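Local structure of GCN5-related N-acetyltransferase (Streptococcus suis, 3G3S) at residues W142-Y150 and V171-S180; D158-L166 and C204-R215. The protein is probably an acetyltransferase of the GNAT family, moving an acetyl group from acetyl-CoA to a substrate not yet identified. All blocks are in the same frame, centred on the assembly; numbering follows the deposited sequence.

Contact 1: W142-Y150 and V171-S180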
# COMPACT_ATOMS: atom_id res chain seq x y z
N TRP A 142 27.68 -3.91 -15.88
CA TRP A 142 27.06 -2.73 -16.45
C TRP A 142 25.53 -2.81 -16.50
O TRP A 142 24.87 -1.80 -16.35
CB TRP A 142 27.57 -2.41 -17.86
CG TRP A 142 27.01 -3.29 -18.95
CD1 TRP A 142 27.55 -4.44 -19.43
CD2 TRP A 142 25.81 -3.07 -19.69
NE1 TRP A 142 26.76 -4.96 -20.41
CE2 TRP A 142 25.69 -4.13 -20.61
CE3 TRP A 142 24.82 -2.08 -19.67
CZ2 TRP A 142 24.61 -4.25 -21.49
CZ3 TRP A 142 23.74 -2.19 -20.55
CH2 TRP A 142 23.65 -3.27 -21.44
N SER A 143 24.98 -4.01 -16.69
CA SER A 143 23.52 -4.18 -16.84
C SER A 143 22.79 -4.75 -15.63
O SER A 143 21.57 -4.77 -15.58
CB SER A 143 23.26 -5.10 -18.05
OG SER A 143 23.92 -6.33 -17.88
N ARG A 144 23.52 -5.16 -14.62
CA ARG A 144 22.87 -5.88 -13.54
C ARG A 144 21.81 -5.14 -12.76
O ARG A 144 20.85 -5.75 -12.34
CB ARG A 144 23.92 -6.50 -12.62
CG ARG A 144 24.73 -5.59 -11.83
CD ARG A 144 25.70 -6.41 -10.97
NE ARG A 144 26.34 -5.59 -9.95
CZ ARG A 144 27.12 -6.06 -8.97
NH1 ARG A 144 27.39 -7.36 -8.86
NH2 ARG A 144 27.64 -5.20 -8.10
N ASP A 145 21.95 -3.82 -12.60
CA ASP A 145 20.93 -3.05 -11.90
C ASP A 145 19.60 -2.95 -12.65
O ASP A 145 18.61 -2.49 -12.09
CB ASP A 145 21.44 -1.64 -11.60
CG ASP A 145 22.53 -1.64 -10.55
OD1 ASP A 145 22.64 -2.64 -9.80
OD2 ASP A 145 23.26 -0.63 -10.48
N LEU A 146 19.58 -3.37 -13.91
CA LEU A 146 18.31 -3.40 -14.65
C LEU A 146 17.29 -4.36 -13.97
O LEU A 146 16.08 -4.12 -14.00
CB LEU A 146 18.55 -3.80 -16.09
CG LEU A 146 19.32 -2.79 -16.95
CD1 LEU A 146 19.54 -3.34 -18.35
CD2 LEU A 146 18.58 -1.45 -16.98
N VAL A 147 17.80 -5.45 -13.37
CA VAL A 147 16.98 -6.46 -12.73
C VAL A 147 17.46 -6.94 -11.37
O VAL A 147 16.69 -7.59 -10.66
CB VAL A 147 16.91 -7.72 -13.61
CG1 VAL A 147 16.48 -7.36 -15.02
CG2 VAL A 147 18.24 -8.47 -13.65
N GLY A 148 18.70 -6.62 -11.01
CA GLY A 148 19.34 -7.17 -9.79
C GLY A 148 18.81 -6.79 -8.44
O GLY A 148 19.21 -7.39 -7.43
N ASN A 149 17.93 -5.80 -8.37
CA ASN A 149 17.38 -5.42 -7.09
C ASN A 149 16.23 -6.30 -6.67
O ASN A 149 15.83 -6.27 -5.52
CB ASN A 149 16.95 -3.96 -7.13
CG ASN A 149 18.13 -3.05 -7.21
OD1 ASN A 149 19.01 -3.10 -6.35
ND2 ASN A 149 18.19 -2.25 -8.25
N TYR A 150 15.70 -7.09 -7.60
CA TYR A 150 14.61 -7.99 -7.30
C TYR A 150 15.20 -9.28 -6.69
O TYR A 150 16.32 -9.64 -6.99
CB TYR A 150 13.74 -8.19 -8.55
CG TYR A 150 13.02 -6.90 -8.87
CD1 TYR A 150 13.69 -5.85 -9.49
CD2 TYR A 150 11.69 -6.68 -8.50
CE1 TYR A 150 13.07 -4.63 -9.77
CE2 TYR A 150 11.05 -5.45 -8.77
CZ TYR A 150 11.77 -4.43 -9.42
OH TYR A 150 11.24 -3.19 -9.69
N VAL A 171 23.10 -8.05 -25.48
CA VAL A 171 22.39 -6.97 -24.85
C VAL A 171 23.39 -5.84 -24.79
O VAL A 171 24.48 -6.00 -24.23
CB VAL A 171 21.90 -7.33 -23.44
CG1 VAL A 171 21.38 -6.08 -22.71
CG2 VAL A 171 20.84 -8.43 -23.54
N VAL A 172 23.02 -4.71 -25.40
CA VAL A 172 23.89 -3.53 -25.44
C VAL A 172 23.29 -2.29 -24.75
O VAL A 172 24.00 -1.31 -24.56
CB VAL A 172 24.31 -3.21 -26.89
CG1 VAL A 172 25.05 -4.41 -27.49
CG2 VAL A 172 23.11 -2.83 -27.74
N SER A 173 22.00 -2.31 -24.42
CA SER A 173 21.37 -1.20 -23.73
C SER A 173 20.07 -1.70 -23.14
O SER A 173 19.53 -2.75 -23.56
CB SER A 173 21.12 -0.01 -24.69
OG SER A 173 20.67 1.11 -23.93
N GLY A 174 19.55 -0.96 -22.15
CA GLY A 174 18.32 -1.35 -21.49
C GLY A 174 17.78 -0.27 -20.58
O GLY A 174 18.52 0.63 -20.09
N ALA A 175 16.46 -0.31 -20.42
CA ALA A 175 15.72 0.60 -19.55
C ALA A 175 14.81 -0.29 -18.75
O ALA A 175 14.01 -1.04 -19.32
CB ALA A 175 14.92 1.60 -20.32
N SER A 176 14.93 -0.27 -17.43
CA SER A 176 14.18 -1.20 -16.59
C SER A 176 13.86 -0.64 -15.23
O SER A 176 14.28 0.45 -14.87
CB SER A 176 14.96 -2.53 -16.44
OG SER A 176 14.27 -3.50 -15.69
N SER A 177 13.06 -1.38 -14.48
CA SER A 177 12.64 -0.97 -13.19
C SER A 177 13.73 -1.27 -12.16
O SER A 177 13.98 -2.43 -11.88
CB SER A 177 11.36 -1.69 -12.80
OG SER A 177 11.51 -3.07 -12.99
N TYR A 178 14.37 -0.23 -11.63
CA TYR A 178 15.32 -0.40 -10.52
C TYR A 178 14.56 -0.79 -9.24
O TYR A 178 15.07 -1.54 -8.33
CB TYR A 178 16.02 0.94 -10.29
CG TYR A 178 17.13 0.91 -9.23
CD1 TYR A 178 18.44 0.56 -9.58
CD2 TYR A 178 16.88 1.29 -7.93
CE1 TYR A 178 19.47 0.56 -8.62
CE2 TYR A 178 17.91 1.28 -6.96
CZ TYR A 178 19.19 0.92 -7.32
OH TYR A 178 20.19 0.93 -6.36
N ALA A 179 13.35 -0.26 -9.16
CA ALA A 179 12.39 -0.50 -8.11
C ALA A 179 10.98 -0.26 -8.66
O ALA A 179 10.76 0.34 -9.73
CB ALA A 179 12.66 0.41 -6.91
N SER A 180 10.04 -0.75 -7.86
CA SER A 180 8.59 -0.69 -8.10
C SER A 180 7.89 -0.24 -6.84
O SER A 180 8.30 -0.61 -5.72
CB SER A 180 8.05 -2.09 -8.40
OG SER A 180 8.74 -2.70 -9.44
O HOH W 1 26.34 -7.02 -22.65
O HOH W 2 16.63 -3.90 -10.54
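Ser-176 OG donates to Leu-146 O at 2.6 Å, at a C=O...donor angle of 139° and tilted from the carbonyl plane. A chi1 of -178°, with OG opposite the backbone N, carries it there. Leu-161 O is a second carbonyl partner, and the two must share the single hydrogen. Tyr-150 OH donates to Ser-180 OG at 2.6 Å, and Ser-177 OG adds a weak bond to Tyr-150 OH. Ser-177 OG is more firmly tied to Leu-161 N, and Ser-180 OG to Leu-159 O. These hydroxyls thus end on the backbone where helix 153-159 turns toward strand 162-167. A water joins Asp-145 O to Asn-149 N.

Aromatic rings also meet polar groups. Asn-149 ND2 sits 3.0 Å above one face of the Tyr-178 ring, toward its rim. The amide is turned 63° from the ring plane, and the bond from Asn-149 ND2 to Tyr-178 O is weak. The phenol end of Tyr-178 bonds to Ser-51. Tyr-150 has Ser-177 O at its edge, 3.2 Å from CE1. Trp-142 presents its edge to Val-171 O, 3.3 Å from CZ2. A water bridges Trp-142 NE1 and the same oxygen.

Trp-142 CH2 packs 3.8 Å from Val-171 CG1. Leu-146 lays CD1 3.9 Å from Gly-174 CA.

The loop after helix 131-139 thus lies along strand 170-181, which carries a classic beta bulge at Val-172 and Ser-173, in the central mixed sheet of the GNAT fold.

Contact 2: D158-L166 and C204-R215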
# COMPACT_ATOMS: atom_id res chain seq x y z
N ASP A 158 7.01 -10.48 -11.73
CA ASP A 158 5.77 -10.13 -11.07
C ASP A 158 5.63 -8.62 -10.85
O ASP A 158 4.60 -8.02 -11.22
CB ASP A 158 5.73 -10.86 -9.74
CG ASP A 158 4.40 -10.71 -9.03
OD1 ASP A 158 3.35 -10.59 -9.72
OD2 ASP A 158 4.42 -10.72 -7.78
N LEU A 159 6.67 -8.00 -10.27
CA LEU A 159 6.64 -6.59 -9.87
C LEU A 159 7.45 -5.61 -10.72
O LEU A 159 7.22 -4.40 -10.66
CB LEU A 159 7.18 -6.46 -8.43
CG LEU A 159 6.53 -7.34 -7.35
CD1 LEU A 159 7.15 -6.98 -5.98
CD2 LEU A 159 5.04 -7.17 -7.30
N GLY A 160 8.41 -6.11 -11.49
CA GLY A 160 9.26 -5.26 -12.28
C GLY A 160 8.81 -5.21 -13.72
O GLY A 160 7.89 -5.91 -14.12
N LEU A 161 9.51 -4.40 -14.50
CA LEU A 161 9.22 -4.22 -15.91
C LEU A 161 10.47 -3.63 -16.55
O LEU A 161 11.11 -2.71 -16.00
CB LEU A 161 8.03 -3.27 -16.08
CG LEU A 161 7.59 -2.99 -17.52
CD1 LEU A 161 7.07 -4.29 -18.13
CD2 LEU A 161 6.55 -1.90 -17.58
N GLY A 162 10.82 -4.15 -17.72
CA GLY A 162 11.97 -3.61 -18.43
C GLY A 162 12.11 -4.09 -19.84
O GLY A 162 11.45 -5.04 -20.27
N CYS A 163 12.96 -3.39 -20.58
CA CYS A 163 13.28 -3.79 -21.93
C CYS A 163 14.75 -3.49 -22.28
O CYS A 163 15.39 -2.62 -21.69
CB CYS A 163 12.32 -3.14 -22.91
SG CYS A 163 12.54 -1.47 -23.09
N VAL A 164 15.24 -4.26 -23.24
CA VAL A 164 16.62 -4.23 -23.67
C VAL A 164 16.75 -4.14 -25.18
O VAL A 164 15.83 -4.50 -25.90
CB VAL A 164 17.36 -5.51 -23.19
CG1 VAL A 164 17.44 -5.50 -21.71
CG2 VAL A 164 16.65 -6.76 -23.66
N ILE A 165 17.90 -3.65 -25.61
CA ILE A 165 18.24 -3.54 -27.02
C ILE A 165 19.37 -4.55 -27.26
O ILE A 165 20.33 -4.63 -26.48
CB ILE A 165 18.63 -2.11 -27.41
CG1 ILE A 165 17.37 -1.25 -27.57
CG2 ILE A 165 19.41 -2.11 -28.73
CD1 ILE A 165 17.65 0.25 -27.63
N LEU A 166 19.22 -5.37 -28.29
CA LEU A 166 20.23 -6.34 -28.64
C LEU A 166 20.91 -5.97 -29.95
O LEU A 166 20.31 -5.37 -30.83
CB LEU A 166 19.60 -7.73 -28.80
CG LEU A 166 19.23 -8.63 -27.62
CD1 LEU A 166 18.45 -7.88 -26.58
CD2 LEU A 166 18.45 -9.79 -28.16
N CYS A 204 15.07 2.84 -25.63
CA CYS A 204 14.54 1.88 -24.66
C CYS A 204 13.82 2.59 -23.50
O CYS A 204 12.93 2.00 -22.91
CB CYS A 204 15.63 0.91 -24.14
SG CYS A 204 17.15 1.64 -23.56
N ALA A 205 14.23 3.82 -23.17
CA ALA A 205 13.55 4.60 -22.15
C ALA A 205 12.18 4.96 -22.68
O ALA A 205 11.19 4.78 -21.99
CB ALA A 205 14.33 5.84 -21.83
N ALA A 206 12.13 5.39 -23.94
CA ALA A 206 10.84 5.75 -24.53
C ALA A 206 9.90 4.56 -24.49
O ALA A 206 8.75 4.69 -24.07
CB ALA A 206 11.01 6.29 -25.97
N GLN A 207 10.38 3.39 -24.90
CA GLN A 207 9.56 2.17 -24.91
C GLN A 207 9.07 1.80 -23.53
O GLN A 207 7.91 1.43 -23.35
CB GLN A 207 10.39 1.02 -25.46
CG GLN A 207 9.72 -0.38 -25.55
CD GLN A 207 8.76 -0.48 -26.72
OE1 GLN A 207 7.71 0.15 -26.71
NE2 GLN A 207 9.12 -1.28 -27.71
N LEU A 208 9.97 1.84 -22.55
CA LEU A 208 9.60 1.52 -21.18
C LEU A 208 8.49 2.45 -20.66
O LEU A 208 7.51 1.98 -20.08
CB LEU A 208 10.82 1.59 -20.25
CG LEU A 208 10.58 1.29 -18.77
CD1 LEU A 208 9.91 -0.07 -18.60
CD2 LEU A 208 11.87 1.38 -17.97
N ILE A 209 8.66 3.75 -20.88
CA ILE A 209 7.68 4.78 -20.47
C ILE A 209 6.35 4.40 -21.08
O ILE A 209 5.35 4.28 -20.39
CB ILE A 209 8.12 6.20 -20.89
CG1 ILE A 209 9.34 6.64 -20.06
CG2 ILE A 209 6.94 7.23 -20.76
CD1 ILE A 209 10.07 7.89 -20.53
N LEU A 210 6.33 4.17 -22.39
CA LEU A 210 5.10 3.76 -23.10
C LEU A 210 4.48 2.49 -22.52
O LEU A 210 3.26 2.40 -22.37
CB LEU A 210 5.38 3.59 -24.59
CG LEU A 210 5.56 4.87 -25.40
CD1 LEU A 210 6.10 4.55 -26.79
CD2 LEU A 210 4.24 5.65 -25.50
N ALA A 211 5.32 1.52 -22.18
CA ALA A 211 4.87 0.28 -21.56
C ALA A 211 4.21 0.57 -20.20
O ALA A 211 3.19 -0.04 -19.83
CB ALA A 211 6.04 -0.68 -21.38
N CYS A 212 4.83 1.48 -19.44
CA CYS A 212 4.31 1.89 -18.14
C CYS A 212 2.96 2.56 -18.25
O CYS A 212 2.00 2.15 -17.62
CB CYS A 212 5.27 2.84 -17.46
SG CYS A 212 6.65 1.91 -16.72
N LEU A 213 2.91 3.59 -19.08
CA LEU A 213 1.68 4.33 -19.30
C LEU A 213 0.56 3.39 -19.73
O LEU A 213 -0.56 3.48 -19.24
CB LEU A 213 1.91 5.44 -20.31
CG LEU A 213 2.89 6.58 -19.94
CD1 LEU A 213 2.88 7.57 -21.06
CD2 LEU A 213 2.59 7.29 -18.61
N ASP A 214 0.88 2.46 -20.62
CA ASP A 214 -0.09 1.47 -21.09
C ASP A 214 -0.67 0.64 -19.94
O ASP A 214 -1.82 0.22 -20.01
CB ASP A 214 0.59 0.53 -22.08
CG ASP A 214 -0.35 -0.51 -22.62
OD1 ASP A 214 -1.28 -0.14 -23.37
OD2 ASP A 214 -0.13 -1.71 -22.31
N ARG A 215 0.11 0.38 -18.91
CA ARG A 215 -0.35 -0.41 -17.76
C ARG A 215 -0.84 0.47 -16.60
O ARG A 215 -1.14 -0.04 -15.53
CB ARG A 215 0.78 -1.31 -17.25
CG ARG A 215 1.26 -2.37 -18.18
CD ARG A 215 2.66 -2.79 -17.82
NE ARG A 215 3.14 -4.00 -18.50
CZ ARG A 215 3.52 -4.08 -19.78
NH1 ARG A 215 3.44 -3.03 -20.61
NH2 ARG A 215 3.96 -5.24 -20.26
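Ala-211 O is gripped twice by Arg-215, and both residues touch Leu-161. Arg-215 NH1 bonds to Ala-211 O at 3.1 Å, with an N-H...O angle of 155°. The donor lies above the carbonyl plane, while the oxygen is close to the guanidinium plane. Arg-215 N adds a weak bond to the same oxygen. The side chain is therefore folded back over the last turn of helix 200-214, and its guanidinium is held with one face toward Leu-161. Leu-161 CD1 rests over that face, 3.7 Å above the plane and toward the rim.

Leu-161 makes the largest apolar contact. Its CG stands opposite the backbone N (chi1 -179°), and its two methyls separate over the helix. While CD1 goes to Arg-215, CD2 lies 4.0 Å from Ala-211 CB and 3.9 Å from Cys-212 SG. Leu-208 runs past it in the opposite direction, with CD1 3.9 Å from Leu-161 CG. The same methyl also reaches Gly-162 CA.

Further along the strand, Cys-163 points its thiol at the helix backbone. Its SG is 3.5 Å from Cys-204 O and 3.9 Å from Gln-207 CG. Gln-207 meets the sulfur with its methylenes, and a bend in its chain turns the amide aside. Ile-165 CD1 closes the row against Cys-204 CB.

The strand and helix segments run nearly antiparallel at 154°, with axes 8.1 Å apart. The helix is packed on the face of the sheet, with Leu-208 also touching strand 184-191. The interface is mostly apolar: methyls, methylenes and sulfur. It is largely buried along the strand and opens to solvent near Arg-215, whose guanidinium is held by its own helix.

In the fold
Contacts 1 and 2 lie on opposite faces of the hairpin of strands 162-167 and 170-181, with centres 11 Å apart. Both are mostly buried, but contact 2 reaches the surface at Arg-215. Their chemistry differs. Contact 1 fastens an irregular loop with hydroxyls, an amide and waters. Contact 2 seats a regular helix, whose backbone bonds are already made, by apolar packing. The hairpin joins them directly: Ser-173 O probably bonds to Ile-165 N. Ala-175 CB, turned away from the loop of contact 1, packs against Cys-204 O of contact 2. Helices packed on the central sheet, as in contact 2, are a feature of the GNAT fold.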